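Local coordinates for uncharacterized protein (Eubacterium siraeum, PDB 4OBM) that is of unknown function but belongs to the LytR-CpsA-Psr family, whose members are linked to the bacterial cell envelope, at residues M42-I47 with N51-M56. Residues are numbered along the deposited sequence; the frame is centred on the assembly and turned at random.
Sequences MTITYI and NTFVLM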
HETATM    1  N   MSE A  42      -3.645  -2.599  -2.869  1.00 24.25           N
HETATM    2  CA  MSE A  42      -3.074  -1.285  -2.583  1.00 22.62           C
HETATM    3  C   MSE A  42      -1.698  -1.183  -3.186  1.00 27.04           C
HETATM    4  O   MSE A  42      -0.891  -2.089  -3.016  1.00 26.72           O
HETATM    5  CB  MSE A  42      -3.011  -1.041  -1.053  1.00 23.47           C
HETATM    6  CG  MSE A  42      -2.468   0.355  -0.657  1.00 28.45           C
HETATM    7 SE   MSE A  42      -2.360   0.633   1.260  0.75 32.86          SE
HETATM    8  CE  MSE A  42      -4.180   0.897   1.562  1.00 28.97           C
ATOM      9  N   THR A  43      -1.439  -0.098  -3.921  1.00 23.61           N
ATOM     10  CA  THR A  43      -0.099   0.190  -4.430  1.00 22.68           C
ATOM     11  C   THR A  43       0.582   1.141  -3.435  1.00 25.30           C
ATOM     12  O   THR A  43      -0.095   1.861  -2.697  1.00 23.17           O
ATOM     13  CB  THR A  43      -0.102   0.755  -5.853  1.00 26.85           C
ATOM     14  OG1 THR A  43      -0.890   1.932  -5.879  1.00 28.87           O
ATOM     15  CG2 THR A  43      -0.581  -0.266  -6.918  1.00 23.29           C
ATOM     16  N   ILE A  44       1.912   1.073  -3.360  1.00 23.17           N
ATOM     17  CA  ILE A  44       2.737   1.947  -2.540  1.00 21.99           C
ATOM     18  C   ILE A  44       3.806   2.456  -3.468  1.00 25.95           C
ATOM     19  O   ILE A  44       4.556   1.660  -4.035  1.00 26.87           O
ATOM     20  CB  ILE A  44       3.262   1.334  -1.209  1.00 24.29           C
ATOM     21  CG1 ILE A  44       4.026   2.386  -0.371  1.00 24.19           C
ATOM     22  CG2 ILE A  44       4.026   0.004  -1.388  1.00 26.43           C
ATOM     23  CD1 ILE A  44       4.308   2.004   1.064  1.00 30.17           C
ATOM     24  N   THR A  45       3.806   3.770  -3.702  1.00 22.85           N
ATOM     25  CA  THR A  45       4.748   4.443  -4.593  1.00 23.15           C
ATOM     26  C   THR A  45       5.636   5.379  -3.796  1.00 28.99           C
ATOM     27  O   THR A  45       5.152   6.351  -3.202  1.00 28.37           O
ATOM     28  CB  THR A  45       4.008   5.215  -5.704  1.00 26.57           C
ATOM     29  OG1 THR A  45       3.179   4.315  -6.432  1.00 24.98           O
ATOM     30  CG2 THR A  45       4.966   5.934  -6.677  1.00 21.47           C
ATOM     31  N   TYR A  46       6.946   5.093  -3.811  1.00 27.17           N
ATOM     32  CA  TYR A  46       7.947   5.934  -3.172  1.00 27.91           C
ATOM     33  C   TYR A  46       8.408   7.004  -4.156  1.00 32.22           C
ATOM     34  O   TYR A  46       8.905   6.678  -5.243  1.00 32.32           O
ATOM     35  CB  TYR A  46       9.136   5.085  -2.689  1.00 29.60           C
ATOM     36  CG  TYR A  46      10.325   5.885  -2.190  1.00 32.01           C
ATOM     37  CD1 TYR A  46      10.198   6.775  -1.124  1.00 33.16           C
ATOM     38  CD2 TYR A  46      11.579   5.753  -2.783  1.00 33.01           C
ATOM     39  CE1 TYR A  46      11.287   7.508  -0.660  1.00 32.61           C
ATOM     40  CE2 TYR A  46      12.678   6.474  -2.320  1.00 33.68           C
ATOM     41  CZ  TYR A  46      12.530   7.336  -1.246  1.00 37.97           C
ATOM     42  OH  TYR A  46      13.607   8.060  -0.801  1.00 38.41           O
ATOM     43  N   ILE A  47       8.200   8.276  -3.796  1.00 29.65           N
ATOM     44  CA  ILE A  47       8.665   9.415  -4.603  1.00 29.74           C
ATOM     45  C   ILE A  47       9.841  10.021  -3.829  1.00 33.99           C
ATOM     46  O   ILE A  47       9.624  10.748  -2.862  1.00 31.96           O
ATOM     47  CB  ILE A  47       7.567  10.456  -4.953  1.00 32.31           C
ATOM     48  CG1 ILE A  47       6.194   9.806  -5.280  1.00 32.72           C
ATOM     49  CG2 ILE A  47       8.062  11.459  -6.027  1.00 31.77           C
ATOM     50  CD1 ILE A  47       5.932   9.343  -6.712  1.00 44.83           C
ATOM     51  N   ASN A  51      10.264  12.725  -0.738  1.00 36.95           N
ATOM     52  CA  ASN A  51      10.486  11.957   0.499  1.00 35.27           C
ATOM     53  C   ASN A  51       9.138  11.461   1.047  1.00 35.73           C
ATOM     54  O   ASN A  51       8.837  11.612   2.235  1.00 34.59           O
ATOM     55  CB  ASN A  51      11.267  12.774   1.560  1.00 36.22           C
ATOM     56  CG  ASN A  51      12.704  13.058   1.211  1.00 51.48           C
ATOM     57  OD1 ASN A  51      13.092  14.204   0.974  1.00 43.13           O
ATOM     58  ND2 ASN A  51      13.535  12.029   1.195  1.00 40.04           N
ATOM     59  N   THR A  52       8.303  10.924   0.149  1.00 32.42           N
ATOM     60  CA  THR A  52       6.977  10.443   0.517  1.00 31.65           C
ATOM     61  C   THR A  52       6.689   9.079  -0.116  1.00 33.68           C
ATOM     62  O   THR A  52       7.299   8.688  -1.116  1.00 33.18           O
ATOM     63  CB  THR A  52       5.873  11.494   0.182  1.00 40.80           C
ATOM     64  OG1 THR A  52       4.714  11.221   0.977  1.00 36.43           O
ATOM     65  CG2 THR A  52       5.491  11.536  -1.302  1.00 39.34           C
ATOM     66  N   PHE A  53       5.751   8.371   0.509  1.00 28.16           N
ATOM     67  CA  PHE A  53       5.207   7.095   0.083  1.00 26.40           C
ATOM     68  C   PHE A  53       3.725   7.342  -0.206  1.00 29.94           C
ATOM     69  O   PHE A  53       3.021   7.812   0.681  1.00 30.47           O
ATOM     70  CB  PHE A  53       5.435   6.027   1.172  1.00 26.46           C
ATOM     71  CG  PHE A  53       6.886   5.671   1.386  1.00 27.16           C
ATOM     72  CD1 PHE A  53       7.489   4.651   0.646  1.00 29.45           C
ATOM     73  CD2 PHE A  53       7.652   6.336   2.343  1.00 28.09           C
ATOM     74  CE1 PHE A  53       8.830   4.301   0.864  1.00 30.13           C
ATOM     75  CE2 PHE A  53       9.001   5.997   2.544  1.00 30.69           C
ATOM     76  CZ  PHE A  53       9.577   4.974   1.810  1.00 28.19           C
ATOM     77  N   VAL A  54       3.278   7.135  -1.457  1.00 25.86           N
ATOM     78  CA  VAL A  54       1.885   7.380  -1.873  1.00 25.04           C
ATOM     79  C   VAL A  54       1.143   6.047  -1.922  1.00 29.45           C
ATOM     80  O   VAL A  54       1.556   5.130  -2.641  1.00 29.59           O
ATOM     81  CB  VAL A  54       1.789   8.141  -3.225  1.00 28.97           C
ATOM     82  CG1 VAL A  54       0.335   8.454  -3.592  1.00 28.48           C
ATOM     83  CG2 VAL A  54       2.621   9.421  -3.195  1.00 29.60           C
ATOM     84  N   LEU A  55       0.054   5.939  -1.173  1.00 25.28           N
ATOM     85  CA  LEU A  55      -0.743   4.712  -1.186  1.00 24.71           C
ATOM     86  C   LEU A  55      -1.970   4.906  -2.046  1.00 25.62           C
ATOM     87  O   LEU A  55      -2.565   5.970  -2.006  1.00 27.61           O
ATOM     88  CB  LEU A  55      -1.168   4.272   0.228  1.00 24.92           C
ATOM     89  CG  LEU A  55      -0.070   4.108   1.288  1.00 29.51           C
ATOM     90  CD1 LEU A  55      -0.637   4.326   2.680  1.00 28.64           C
ATOM     91  CD2 LEU A  55       0.572   2.734   1.199  1.00 31.56           C
HETATM   92  N   MSE A  56      -2.341   3.888  -2.830  1.00 18.71           N
HETATM   93  CA  MSE A  56      -3.543   3.901  -3.671  1.00 16.17           C
HETATM   94  C   MSE A  56      -4.293   2.615  -3.502  1.00 21.90           C
HETATM   95  O   MSE A  56      -3.888   1.622  -4.100  1.00 22.00           O
HETATM   96  CB  MSE A  56      -3.235   4.130  -5.164  1.00 16.48           C
HETATM   97  CG  MSE A  56      -3.115   5.573  -5.469  1.00 22.97           C
HETATM   98 SE   MSE A  56      -2.799   5.923  -7.306  0.75 27.39          SE
HETATM   99  CE  MSE A  56      -4.409   5.464  -8.057  1.00 25.01           C
TER
HETATM  100  O   HOH W   1       0.833   4.159  -5.102  1.00 22.04           O
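The carbonyl oxygen of Val54 is gripped twice: Thr45 N donates to Val54 O at 2.8 Å, and a water donates a second bond of 2.7 Å to the same oxygen. That water also hydrogen-bonds the hydroxyls of Thr43 and Thr45, tying both side chains to the opposite strand; Thr45 OG1 reaches Ser25 on the next strand as well. The return bond from Val54 N to Thr45 O is shorter and almost straight (2.7 Å, 173°). Thr43 with Met56 and Ile47 with Thr52 are hydrogen-bonded pairs in the same way. Between them lie the non-hydrogen-bonded pairs Ile44-Leu55 and Tyr46-Phe53, where CA-H groups approach carbonyl oxygens.

On the face of these two pairs, Tyr46 CD1 sits over the rim of the Phe53 ring in an offset stack, centroids 4.8 Å apart and planes at 29°. Phe53 CG lies beside its own backbone N (chi1 -67°), which swings the ring across toward the neighbouring strand, with one face turned to Tyr46 CD1. Leu55 CD2 wedges between Ile44 CD1 and the selenium of Met42, 3.6 Å from the latter. Helices 164-181 and 213-220 pack on this face, and Tyr46 OH and Asn51 ND2 both bond Thr219. On the other face, Ile47 CG1 leans over Val54 CG2, while Thr45, Val54 and Met56 meet helix 246-256.

Asn51 and Thr52 together face Ile47, a G1 beta bulge closing the turn of an antiparallel hairpin, strands 40-47 and 52-58, within a mixed sheet, flanked by strands 24-30 and 228-230, with helices on both faces.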